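Local coordinates for protein D-glycerate 3-kinase (Cryptococcus neoformans var. grubii serotype A, PDB 6CKG) that probably phosphorylates D-glycerate, using ATP as the phosphate donor, at residues 34-39 with 43-48; 111-116 with 236-241; 266-271 with 279-284; 314-317 with 323-326. All blocks are in the same frame, centred on the assembly; numbering follows the deposited sequence.

Overall arrangement
Four contacts follow one another along the chain, and none nests in or crosses another. Contact 1 closes a short turn, folding the loop before strand 48-53 back on the end of helix 19-38. Contact 2 spans the longest loop, about 120 residues, and brings the segment before helix 118-129 against the start of helix 239-242; its centre lies about 11 Å from that of the chain. Contact 3 closes the connection between helices 258-273 and 281-298, on the opposite side of the chain's centre from contact 1. Contact 4, about 26 Å from contact 3 between centres, is the hairpin of strands 313-318 and 324-329 at the sheet's edge.

Contact 1: residues 34-39 with 43-48; sequences RHRSSW and TMCPPL
The carbonyl oxygen of P46 is gripped by H35, whose NE2 donates to P46 O over 2.9 Å, and by a water that bridges it to NE of R36. Here the loop leading into strand 48-53, the first strand in sequence of the mixed sheet, doubles back over the C-terminal end of helix 19-38. The carbonyl oxygen lies in the imidazole plane, yet NE2 stands well above the carbonyl plane. With CG anti to its backbone N (chi1 -178°), H35 reaches from the helix to the loop, and L48 lies over one face of its ring. R36 also forms a salt bridge with D175.

W39, just past the helix, suits its place by pairing a broad apolar face with one N-H. C45 CA sits over the five-membered ring, and P46 CD lies 3.4 Å from the centroid of the six-membered ring, a CH-pi contact only 5° off the normal. The proline ring presents its CD methylene to the indole face and has no amide hydrogen needing a partner. The sulfur of C45 fits obliquely between the H35 and W39 rings. At the indole edge, W39 NE1 donates to T43 O over 2.8 Å, nearly straight at 168°.

Contact 2: residues 111-116 with 236-241; sequences GPAGTH and RQYEVL
Y238 reaches the 111-116 loop with its phenol end, and its OH lies 2.7 Å from H116 ND1 in a hydrogen bond for which either atom could be the donor. The oxygen lies in the imidazole plane and the nitrogen in the phenol plane, while the two rings stand almost perpendicular, at 87°. Y238 gets there with CG anti to its carbonyl carbon (chi1 -69°), and tyrosine suits the place because it carries a hydroxyl on a long, stiff arm.

The tight part is around that phenol oxygen: besides H116 ND1, Y238 OH has G114 N at 3.1 Å and A113 CA at 3.5 Å. The frame that shapes it is a type II beta turn from P112 to T115, in which G114 takes a positive phi that a residue with a CB would find hard to adopt. T115 OG1 donates to P112 O over 2.7 Å and accepts from G111 N, so one hydroxyl ties T115 both to the first residue of the turn and to the glycine just before it. A113 CB touches Y238 CE1 at 4.0 Å, and A113 also packs on I231 and L235 of helix 225-236.

The looser side is wetter. A water donates to H116 O over 2.7 Å and also lies 2.9 Å from Y238 OH, linking backbone to phenol, and little surface is buried across the contact as a whole. The ring of Y88 meets that of H116 with the planes nearly parallel. The whole is a tyrosine-histidine hydrogen bond that joins the loop just after a type II turn to the chain following helix 225-236.

Contact 3: residues 266-271 with 279-284; sequences QEHNMK and MTDEQV
This is a largely polar helix-to-helix contact at the edge of the fold, where helix 258-273 meets the N-terminal end of helix 281-298 after a short connection. Its outer half is a histidine-carboxylate hydrogen bond: H268 NE2 donates to D281 OD1 over 2.8 Å. The oxygen receives it on its syn lone pair and lies close to the imidazole plane, although ring and carboxylate are turned 47° against each other. The same OD1 accepts from a water that, in the K271 conformer modelled here, one of two, accepts a hydrogen bond from K271 NZ and donates another to M279 O. In that conformer the long lysine chain carries its charge to the water, while the ammonium itself stays 4.4 Å from D281 OD1, beyond a salt bridge.

Deeper in, E267 turns its carboxylate toward the start of the second segment. A bend at chi2 (76°) swings OE2 to the backbone N-H of M279, which donates to it; the separation is shorter than a normal hydrogen bond, and its exact geometry is therefore doubtful. OE1 is held in a salt bridge by R263, and both oxygens of the glutamate thus have a partner. Its aliphatic part is used as well, for V284 CG2 packs 3.9 Å from E267 CG and gives this side an apolar lining.

At the helix start, Q283 N donates to T280 OG1 over 3.1 Å, and T280 N returns a bond to Q283 OE1. Threonine as N-cap and glutamine three residues on thereby close a reciprocal ring, the capping box that begins helix 281-298.

Contact 4: residues 314-317 with 323-326; sequences LRFI and EIVG
With its CG1 anti to the carbonyl carbon (chi1 -65°) and a nearly extended chain beyond, I324 sends CD1 toward the ring of F316, whose own chi1 of -63° places CG anti to its carbonyl carbon. The two meet at F316 CD1 and I324 CD1, 3.5 Å apart, with the methyl set obliquely to the ring. Phenylalanine and isoleucine suit this side because it faces helix 19-38, where F316 rests on Q23 and T24 and I324 on M20.

The backbones pair around I317. Its N-H donates almost straight to G326 O over 2.7 Å, and its own oxygen takes two bonds: from V325 N over 2.7 Å, nearly along the C=O axis, and from G326 N over a longer 3.2 Å. Two residues thus face one, a classic beta bulge in the hairpin of strands 313-318 and 324-329, the latter one of the two edge strands of the mixed sheet. I317 and G326 are an antiparallel hydrogen-bonded pair, and glycine sets only hydrogens beside the isoleucine. The bulge accompanies a marked swing of the chain, with the two short strand axes at 114°.

On the other flank, V325 CG2 comes within 3.2 Å of I317 O and also touches I317 CG2 at 3.9 Å. The end of the R315 side chain leads away from this pairing, its guanidinium held by salt bridges to E328 and D303 and its NE bonded to Q250.

Contact 1: residues 34-39 with 43-48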
loop_
_atom_site.group_PDB
_atom_site.type_symbol
_atom_site.label_atom_id
_atom_site.label_comp_id
_atom_site.label_asym_id
_atom_site.label_seq_id
_atom_site.Cartn_x
_atom_site.Cartn_y
_atom_site.Cartn_z
ATOM N N ARG A 34 8.695 -22.251 1.098
ATOM C CA ARG A 34 7.395 -22.905 1.234
ATOM C C ARG A 34 6.621 -22.861 -0.079
ATOM O O ARG A 34 6.055 -23.866 -0.520
ATOM C CB ARG A 34 6.585 -22.234 2.352
ATOM C CG ARG A 34 5.200 -22.834 2.577
ATOM C CD ARG A 34 4.247 -21.838 3.245
ATOM N NE ARG A 34 4.333 -20.516 2.624
ATOM C CZ ARG A 34 3.855 -20.222 1.417
ATOM N NH1 ARG A 34 3.241 -21.156 0.697
ATOM N NH2 ARG A 34 3.990 -18.991 0.926
ATOM N N HIS A 35 6.565 -21.679 -0.696
ATOM C CA HIS A 35 5.936 -21.489 -2.001
ATOM C C HIS A 35 6.462 -22.485 -3.030
ATOM O O HIS A 35 5.685 -23.130 -3.741
ATOM C CB HIS A 35 6.193 -20.038 -2.430
ATOM C CG HIS A 35 5.587 -19.634 -3.740
ATOM N ND1 HIS A 35 4.225 -19.546 -3.946
ATOM C CD2 HIS A 35 6.167 -19.203 -4.885
ATOM C CE1 HIS A 35 3.995 -19.118 -5.176
ATOM N NE2 HIS A 35 5.156 -18.905 -5.767
ATOM N N ARG A 36 7.790 -22.639 -3.106
ATOM C CA ARG A 36 8.394 -23.544 -4.083
ATOM C C ARG A 36 8.104 -25.008 -3.748
ATOM O O ARG A 36 7.952 -25.838 -4.654
ATOM C CB ARG A 36 9.905 -23.301 -4.156
ATOM C CG ARG A 36 10.322 -21.944 -4.724
ATOM C CD ARG A 36 10.599 -22.026 -6.223
ATOM N NE ARG A 36 10.778 -20.708 -6.842
ATOM C CZ ARG A 36 11.940 -20.063 -6.877
ATOM N NH1 ARG A 36 13.016 -20.610 -6.321
ATOM N NH2 ARG A 36 12.032 -18.876 -7.465
ATOM N N SER A 37 8.049 -25.352 -2.455
ATOM C CA SER A 37 7.702 -26.719 -2.059
ATOM C C SER A 37 6.241 -27.022 -2.350
ATOM O O SER A 37 5.895 -28.145 -2.734
ATOM C CB SER A 37 7.978 -26.934 -0.570
ATOM O OG SER A 37 9.364 -26.920 -0.303
ATOM N N SER A 38 5.375 -26.029 -2.170
ATOM C CA SER A 38 3.937 -26.205 -2.288
ATOM C C SER A 38 3.454 -26.239 -3.728
ATOM O O SER A 38 2.356 -26.744 -3.982
ATOM C CB SER A 38 3.209 -25.076 -1.556
ATOM O OG SER A 38 3.458 -25.116 -0.157
ATOM N N TRP A 39 4.234 -25.707 -4.668
ATOM C CA TRP A 39 3.758 -25.537 -6.036
ATOM C C TRP A 39 3.498 -26.894 -6.680
ATOM O O TRP A 39 4.428 -27.677 -6.897
ATOM C CB TRP A 39 4.757 -24.704 -6.848
ATOM C CG TRP A 39 4.345 -24.488 -8.267
ATOM C CD1 TRP A 39 4.924 -25.039 -9.379
ATOM C CD2 TRP A 39 3.249 -23.689 -8.739
ATOM N NE1 TRP A 39 4.268 -24.618 -10.509
ATOM C CE2 TRP A 39 3.235 -23.794 -10.147
ATOM C CE3 TRP A 39 2.287 -22.889 -8.112
ATOM C CZ2 TRP A 39 2.296 -23.135 -10.936
ATOM C CZ3 TRP A 39 1.352 -22.231 -8.903
ATOM C CH2 TRP A 39 1.368 -22.360 -10.302
ATOM N N THR A 43 3.367 -26.159 -14.803
ATOM C CA THR A 43 4.016 -24.921 -15.205
ATOM C C THR A 43 5.088 -24.525 -14.188
ATOM O O THR A 43 5.171 -25.064 -13.081
ATOM C CB THR A 43 2.993 -23.794 -15.349
ATOM O OG1 THR A 43 2.115 -23.793 -14.217
ATOM C CG2 THR A 43 2.176 -23.960 -16.622
ATOM N N MET A 44 5.919 -23.565 -14.585
ATOM C CA MET A 44 6.952 -23.048 -13.698
ATOM C C MET A 44 6.333 -22.386 -12.472
ATOM O O MET A 44 5.224 -21.837 -12.523
ATOM C CB MET A 44 7.831 -22.037 -14.433
ATOM C CG MET A 44 8.722 -22.642 -15.508
ATOM S SD MET A 44 9.964 -23.727 -14.796
ATOM C CE MET A 44 10.689 -22.654 -13.554
ATOM N N CYS A 45 7.069 -22.422 -11.365
ATOM C CA CYS A 45 6.592 -21.770 -10.152
ATOM C C CYS A 45 6.526 -20.258 -10.365
ATOM O O CYS A 45 7.504 -19.651 -10.826
ATOM C CB CYS A 45 7.484 -22.099 -8.957
ATOM S SG CYS A 45 6.803 -21.422 -7.400
ATOM N N PRO A 46 5.398 -19.623 -10.072
ATOM C CA PRO A 46 5.296 -18.172 -10.223
ATOM C C PRO A 46 6.140 -17.461 -9.181
ATOM O O PRO A 46 6.555 -18.081 -8.186
ATOM C CB PRO A 46 3.799 -17.892 -10.001
ATOM C CG PRO A 46 3.133 -19.225 -9.943
ATOM C CD PRO A 46 4.160 -20.216 -9.546
ATOM N N PRO A 47 6.413 -16.166 -9.369
ATOM C CA PRO A 47 7.014 -15.380 -8.281
ATOM C C PRO A 47 6.148 -15.449 -7.031
ATOM O O PRO A 47 4.918 -15.500 -7.109
ATOM C CB PRO A 47 7.045 -13.948 -8.834
ATOM C CG PRO A 47 6.748 -14.058 -10.287
ATOM C CD PRO A 47 6.019 -15.328 -10.519
ATOM N N LEU A 48 6.808 -15.441 -5.874
ATOM C CA LEU A 48 6.130 -15.211 -4.606
ATOM C C LEU A 48 5.700 -13.756 -4.547
ATOM O O LEU A 48 6.532 -12.864 -4.714
ATOM C CB LEU A 48 7.069 -15.530 -3.443
ATOM C CG LEU A 48 6.555 -15.230 -2.032
ATOM C CD1 LEU A 48 5.514 -16.286 -1.619
ATOM C CD2 LEU A 48 7.731 -15.195 -1.031
HETATM O O HOH W 1 9.036 -18.241 -7.321
#

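Contact 2: residues 111-116 with 236-241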
loop_
_atom_site.group_PDB
_atom_site.type_symbol
_atom_site.label_atom_id
_atom_site.label_comp_id
_atom_site.label_asym_id
_atom_site.label_seq_id
_atom_site.Cartn_x
_atom_site.Cartn_y
_atom_site.Cartn_z
ATOM N N GLY A 111 -5.534 9.419 -3.838
ATOM C CA GLY A 111 -5.238 8.957 -2.504
ATOM C C GLY A 111 -5.991 7.700 -2.125
ATOM O O GLY A 111 -5.444 6.592 -2.104
ATOM N N PRO A 112 -7.267 7.855 -1.804
ATOM C CA PRO A 112 -8.028 6.765 -1.188
ATOM C C PRO A 112 -8.551 5.786 -2.230
ATOM O O PRO A 112 -8.380 5.971 -3.437
ATOM C CB PRO A 112 -9.181 7.496 -0.483
ATOM C CG PRO A 112 -9.333 8.749 -1.218
ATOM C CD PRO A 112 -7.971 9.145 -1.713
ATOM N N ALA A 113 -9.185 4.725 -1.720
ATOM C CA ALA A 113 -9.826 3.711 -2.543
ATOM C C ALA A 113 -10.757 4.350 -3.560
ATOM O O ALA A 113 -11.617 5.173 -3.215
ATOM C CB ALA A 113 -10.598 2.725 -1.651
ATOM N N GLY A 114 -10.575 3.964 -4.823
ATOM C CA GLY A 114 -11.277 4.538 -5.950
ATOM C C GLY A 114 -10.384 5.340 -6.877
ATOM O O GLY A 114 -10.730 5.519 -8.053
ATOM N N THR A 115 -9.253 5.837 -6.379
ATOM C CA THR A 115 -8.371 6.695 -7.160
ATOM C C THR A 115 -7.226 5.923 -7.826
ATOM O O THR A 115 -6.292 6.543 -8.332
ATOM C CB THR A 115 -7.803 7.811 -6.275
ATOM O OG1 THR A 115 -6.933 7.251 -5.280
ATOM C CG2 THR A 115 -8.949 8.628 -5.579
ATOM N N HIS A 116 -7.287 4.591 -7.841
ATOM C CA HIS A 116 -6.288 3.751 -8.489
ATOM C C HIS A 116 -6.892 3.087 -9.712
ATOM O O HIS A 116 -8.103 2.853 -9.784
ATOM C CB HIS A 116 -5.735 2.678 -7.522
ATOM C CG HIS A 116 -5.170 3.256 -6.267
ATOM N ND1 HIS A 116 -5.904 3.356 -5.103
ATOM C CD2 HIS A 116 -3.968 3.822 -6.006
ATOM C CE1 HIS A 116 -5.173 3.946 -4.175
ATOM N NE2 HIS A 116 -3.997 4.247 -4.697
ATOM N N ARG A 236 -14.184 -2.406 -1.905
ATOM C CA ARG A 236 -14.629 -3.743 -2.284
ATOM C C ARG A 236 -14.086 -4.163 -3.649
ATOM O O ARG A 236 -13.888 -5.362 -3.886
ATOM C CB ARG A 236 -16.168 -3.804 -2.261
ATOM C CG ARG A 236 -16.738 -3.675 -0.846
ATOM C CD ARG A 236 -18.249 -3.418 -0.796
ATOM N NE ARG A 236 -18.768 -3.407 0.581
ATOM C CZ ARG A 236 -19.930 -2.855 0.947
ATOM N NH1 ARG A 236 -20.688 -2.239 0.051
ATOM N NH2 ARG A 236 -20.340 -2.902 2.214
ATOM N N GLN A 237 -13.814 -3.204 -4.548
ATOM C CA GLN A 237 -13.263 -3.527 -5.865
ATOM C C GLN A 237 -11.803 -3.974 -5.823
ATOM O O GLN A 237 -11.299 -4.451 -6.849
ATOM C CB GLN A 237 -13.380 -2.328 -6.826
ATOM C CG GLN A 237 -14.803 -1.787 -6.982
ATOM C CD GLN A 237 -15.824 -2.901 -7.110
ATOM O OE1 GLN A 237 -16.638 -3.122 -6.210
ATOM N NE2 GLN A 237 -15.780 -3.622 -8.227
ATOM N N TYR A 238 -11.112 -3.834 -4.691
ATOM C CA TYR A 238 -9.705 -4.242 -4.614
ATOM C C TYR A 238 -9.520 -5.698 -4.202
ATOM O O TYR A 238 -8.383 -6.183 -4.195
ATOM C CB TYR A 238 -8.927 -3.363 -3.620
ATOM C CG TYR A 238 -8.733 -1.926 -4.061
ATOM C CD1 TYR A 238 -9.827 -1.078 -4.232
ATOM C CD2 TYR A 238 -7.459 -1.409 -4.274
ATOM C CE1 TYR A 238 -9.660 0.239 -4.639
ATOM C CE2 TYR A 238 -7.273 -0.087 -4.673
ATOM C CZ TYR A 238 -8.386 0.733 -4.854
ATOM O OH TYR A 238 -8.235 2.048 -5.235
ATOM N N GLU A 239 -10.596 -6.406 -3.867
ATOM C CA GLU A 239 -10.442 -7.728 -3.273
ATOM C C GLU A 239 -9.856 -8.739 -4.260
ATOM O O GLU A 239 -9.094 -9.622 -3.852
ATOM C CB GLU A 239 -11.785 -8.193 -2.694
ATOM C CG GLU A 239 -12.041 -7.558 -1.308
ATOM C CD GLU A 239 -13.433 -7.824 -0.738
ATOM O OE1 GLU A 239 -14.439 -7.508 -1.414
ATOM O OE2 GLU A 239 -13.515 -8.335 0.401
ATOM N N VAL A 240 -10.173 -8.625 -5.551
ATOM C CA VAL A 240 -9.537 -9.495 -6.548
ATOM C C VAL A 240 -8.024 -9.285 -6.558
ATOM O O VAL A 240 -7.240 -10.240 -6.675
ATOM C CB VAL A 240 -10.155 -9.238 -7.937
ATOM C CG1 VAL A 240 -9.317 -9.876 -9.035
ATOM C CG2 VAL A 240 -11.583 -9.765 -7.982
ATOM N N LEU A 241 -7.593 -8.030 -6.416
ATOM C CA LEU A 241 -6.175 -7.692 -6.360
ATOM C C LEU A 241 -5.525 -8.241 -5.096
ATOM O O LEU A 241 -4.432 -8.826 -5.144
ATOM C CB LEU A 241 -6.020 -6.174 -6.408
ATOM C CG LEU A 241 -5.052 -5.418 -7.299
ATOM C CD1 LEU A 241 -4.517 -4.204 -6.528
ATOM C CD2 LEU A 241 -3.921 -6.297 -7.841
HETATM O O HOH W 2 -9.763 2.372 -7.712
#

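Contact 3: residues 266-271 with 279-284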
loop_
_atom_site.group_PDB
_atom_site.type_symbol
_atom_site.label_atom_id
_atom_site.label_comp_id
_atom_site.label_asym_id
_atom_site.label_seq_id
_atom_site.Cartn_x
_atom_site.Cartn_y
_atom_site.Cartn_z
ATOM N N GLN A 266 8.906 13.911 7.468
ATOM C CA GLN A 266 9.234 13.664 6.069
ATOM C C GLN A 266 9.204 14.956 5.260
ATOM O O GLN A 266 10.121 15.231 4.478
ATOM C CB GLN A 266 8.269 12.639 5.466
ATOM C CG GLN A 266 8.439 12.478 3.947
ATOM C CD GLN A 266 7.438 11.520 3.313
ATOM O OE1 GLN A 266 6.942 10.593 3.960
ATOM N NE2 GLN A 266 7.143 11.740 2.031
ATOM N N GLU A 267 8.155 15.765 5.434
ATOM C CA GLU A 267 8.061 16.989 4.648
ATOM C C GLU A 267 9.157 17.975 5.039
ATOM O O GLU A 267 9.732 18.649 4.174
ATOM C CB GLU A 267 6.673 17.616 4.801
ATOM C CG GLU A 267 6.330 18.684 3.742
ATOM C CD GLU A 267 5.976 18.093 2.367
ATOM O OE1 GLU A 267 5.984 16.852 2.216
ATOM O OE2 GLU A 267 5.687 18.875 1.432
ATOM N N HIS A 268 9.480 18.064 6.335
ATOM C CA HIS A 268 10.575 18.937 6.744
ATOM C C HIS A 268 11.919 18.427 6.225
ATOM O O HIS A 268 12.748 19.219 5.761
ATOM C CB HIS A 268 10.585 19.095 8.265
ATOM C CG HIS A 268 9.688 20.197 8.757
ATOM N ND1 HIS A 268 10.174 21.399 9.232
ATOM C CD2 HIS A 268 8.337 20.288 8.823
ATOM C CE1 HIS A 268 9.163 22.178 9.578
ATOM N NE2 HIS A 268 8.037 21.528 9.340
ATOM N N ASN A 269 12.149 17.110 6.286
ATOM C CA ASN A 269 13.382 16.546 5.730
ATOM C C ASN A 269 13.497 16.822 4.234
ATOM O O ASN A 269 14.565 17.211 3.746
ATOM C CB ASN A 269 13.452 15.038 5.984
ATOM C CG ASN A 269 13.727 14.691 7.439
ATOM O OD1 ASN A 269 14.150 15.538 8.226
ATOM N ND2 ASN A 269 13.496 13.435 7.797
ATOM N N MET A 270 12.408 16.619 3.483
ATOM C CA MET A 270 12.457 16.870 2.045
ATOM C C MET A 270 12.722 18.342 1.758
ATOM O O MET A 270 13.564 18.681 0.920
ATOM C CB MET A 270 11.156 16.421 1.379
ATOM C CG MET A 270 11.133 16.685 -0.123
ATOM S SD MET A 270 9.480 16.664 -0.841
ATOM C CE MET A 270 8.724 18.060 -0.004
ATOM N N LYS A 271 12.010 19.236 2.454
ATOM C CA LYS A 271 12.211 20.672 2.274
ATOM C C LYS A 271 13.649 21.077 2.581
ATOM O O LYS A 271 14.212 21.966 1.930
ATOM C CB LYS A 271 11.239 21.448 3.171
ATOM C CG LYS A 271 9.811 21.544 2.646
ATOM C CD LYS A 271 8.769 21.677 3.778
ATOM C CE LYS A 271 9.032 22.866 4.698
ATOM N NZ LYS A 271 7.968 23.001 5.754
ATOM N N MET A 279 4.838 21.158 1.408
ATOM C CA MET A 279 3.647 21.588 2.124
ATOM C C MET A 279 4.018 22.303 3.417
ATOM O O MET A 279 5.046 22.024 4.043
ATOM C CB MET A 279 2.750 20.393 2.445
ATOM C CG MET A 279 2.128 19.730 1.239
ATOM S SD MET A 279 0.998 18.414 1.722
ATOM C CE MET A 279 2.125 17.119 2.242
ATOM N N THR A 280 3.160 23.238 3.815
ATOM C CA THR A 280 3.244 23.808 5.147
ATOM C C THR A 280 2.801 22.772 6.180
ATOM O O THR A 280 2.191 21.747 5.854
ATOM C CB THR A 280 2.374 25.056 5.241
ATOM O OG1 THR A 280 0.997 24.670 5.207
ATOM C CG2 THR A 280 2.660 25.983 4.065
ATOM N N ASP A 281 3.115 23.038 7.447
ATOM C CA ASP A 281 2.679 22.121 8.492
ATOM C C ASP A 281 1.164 21.944 8.465
ATOM O O ASP A 281 0.662 20.818 8.551
ATOM C CB ASP A 281 3.149 22.612 9.860
ATOM C CG ASP A 281 4.634 22.434 10.060
ATOM O OD1 ASP A 281 5.300 21.939 9.125
ATOM O OD2 ASP A 281 5.142 22.786 11.147
ATOM N N GLU A 282 0.420 23.038 8.307
ATOM C CA GLU A 282 -1.033 22.921 8.274
ATOM C C GLU A 282 -1.484 22.099 7.074
ATOM O O GLU A 282 -2.385 21.261 7.191
ATOM C CB GLU A 282 -1.684 24.307 8.269
ATOM N N GLN A 283 -0.840 22.287 5.920
ATOM C CA GLN A 283 -1.218 21.499 4.747
ATOM C C GLN A 283 -0.907 20.013 4.933
ATOM O O GLN A 283 -1.662 19.154 4.461
ATOM C CB GLN A 283 -0.533 22.058 3.503
ATOM C CG GLN A 283 -1.137 23.378 3.086
ATOM C CD GLN A 283 -0.371 24.052 1.980
ATOM O OE1 GLN A 283 0.843 23.889 1.857
ATOM N NE2 GLN A 283 -1.077 24.821 1.166
ATOM N N VAL A 284 0.188 19.686 5.620
ATOM C CA VAL A 284 0.453 18.281 5.925
ATOM C C VAL A 284 -0.674 17.706 6.783
ATOM O O VAL A 284 -1.124 16.573 6.569
ATOM C CB VAL A 284 1.827 18.127 6.607
ATOM C CG1 VAL A 284 2.015 16.701 7.110
ATOM C CG2 VAL A 284 2.957 18.511 5.642
HETATM O O HOH W 3 6.031 21.076 6.587
#

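Contact 4: residues 314-317 with 323-326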
loop_
_atom_site.group_PDB
_atom_site.type_symbol
_atom_site.label_atom_id
_atom_site.label_comp_id
_atom_site.label_asym_id
_atom_site.label_seq_id
_atom_site.Cartn_x
_atom_site.Cartn_y
_atom_site.Cartn_z
ATOM N N LEU A 314 3.770 -11.298 8.642
ATOM C CA LEU A 314 4.736 -10.845 9.630
ATOM C C LEU A 314 4.468 -9.378 9.911
ATOM O O LEU A 314 4.422 -8.560 8.981
ATOM C CB LEU A 314 6.174 -11.026 9.142
ATOM C CG LEU A 314 7.290 -10.410 9.988
ATOM C CD1 LEU A 314 7.378 -11.084 11.383
ATOM C CD2 LEU A 314 8.620 -10.512 9.233
ATOM N N ARG A 315 4.292 -9.044 11.183
ATOM C CA ARG A 315 4.023 -7.676 11.602
ATOM C C ARG A 315 5.178 -7.165 12.446
ATOM O O ARG A 315 5.599 -7.837 13.393
ATOM C CB ARG A 315 2.727 -7.581 12.413
ATOM C CG ARG A 315 2.545 -6.226 13.118
ATOM C CD ARG A 315 1.200 -6.160 13.890
ATOM N NE ARG A 315 0.087 -6.496 13.004
ATOM C CZ ARG A 315 -0.659 -7.585 13.131
ATOM N NH1 ARG A 315 -0.433 -8.432 14.127
ATOM N NH2 ARG A 315 -1.630 -7.828 12.270
ATOM N N PHE A 316 5.678 -5.984 12.112
ATOM C CA PHE A 316 6.618 -5.264 12.958
ATOM C C PHE A 316 5.857 -4.170 13.681
ATOM O O PHE A 316 5.173 -3.371 13.041
ATOM C CB PHE A 316 7.750 -4.629 12.148
ATOM C CG PHE A 316 8.624 -5.621 11.424
ATOM C CD1 PHE A 316 9.645 -6.282 12.091
ATOM C CD2 PHE A 316 8.441 -5.862 10.076
ATOM C CE1 PHE A 316 10.459 -7.187 11.420
ATOM C CE2 PHE A 316 9.246 -6.765 9.397
ATOM C CZ PHE A 316 10.259 -7.424 10.065
ATOM N N ILE A 317 5.974 -4.135 15.000
ATOM C CA ILE A 317 5.381 -3.079 15.808
ATOM C C ILE A 317 6.498 -2.111 16.162
ATOM O O ILE A 317 7.516 -2.517 16.729
ATOM C CB ILE A 317 4.707 -3.654 17.062
ATOM C CG1 ILE A 317 3.610 -4.637 16.637
ATOM C CG2 ILE A 317 4.170 -2.539 17.950
ATOM C CD1 ILE A 317 2.909 -5.334 17.767
ATOM N N GLU A 323 11.791 2.294 15.697
ATOM C CA GLU A 323 12.505 1.123 16.184
ATOM C C GLU A 323 11.525 -0.011 16.438
ATOM O O GLU A 323 10.439 0.203 16.976
ATOM C CB GLU A 323 13.263 1.463 17.464
ATOM C CG GLU A 323 14.267 2.582 17.293
ATOM C CD GLU A 323 14.668 3.220 18.607
ATOM O OE1 GLU A 323 13.987 2.972 19.628
ATOM O OE2 GLU A 323 15.665 3.974 18.613
ATOM N N ILE A 324 11.905 -1.222 16.037
ATOM C CA ILE A 324 11.051 -2.377 16.286
ATOM C C ILE A 324 10.955 -2.592 17.791
ATOM O O ILE A 324 11.972 -2.708 18.481
ATOM C CB ILE A 324 11.599 -3.622 15.579
ATOM C CG1 ILE A 324 11.534 -3.430 14.070
ATOM C CG2 ILE A 324 10.828 -4.876 16.005
ATOM C CD1 ILE A 324 12.367 -4.433 13.321
ATOM N N VAL A 325 9.731 -2.622 18.308
ATOM C CA VAL A 325 9.504 -2.962 19.708
ATOM C C VAL A 325 8.780 -4.286 19.879
ATOM O O VAL A 325 8.715 -4.795 21.007
ATOM C CB VAL A 325 8.747 -1.838 20.451
ATOM C CG1 VAL A 325 9.601 -0.572 20.499
ATOM C CG2 VAL A 325 7.417 -1.559 19.785
ATOM N N GLY A 326 8.241 -4.863 18.810
ATOM C CA GLY A 326 7.678 -6.196 18.876
ATOM C C GLY A 326 7.412 -6.729 17.486
ATOM O O GLY A 326 7.315 -5.973 16.515
#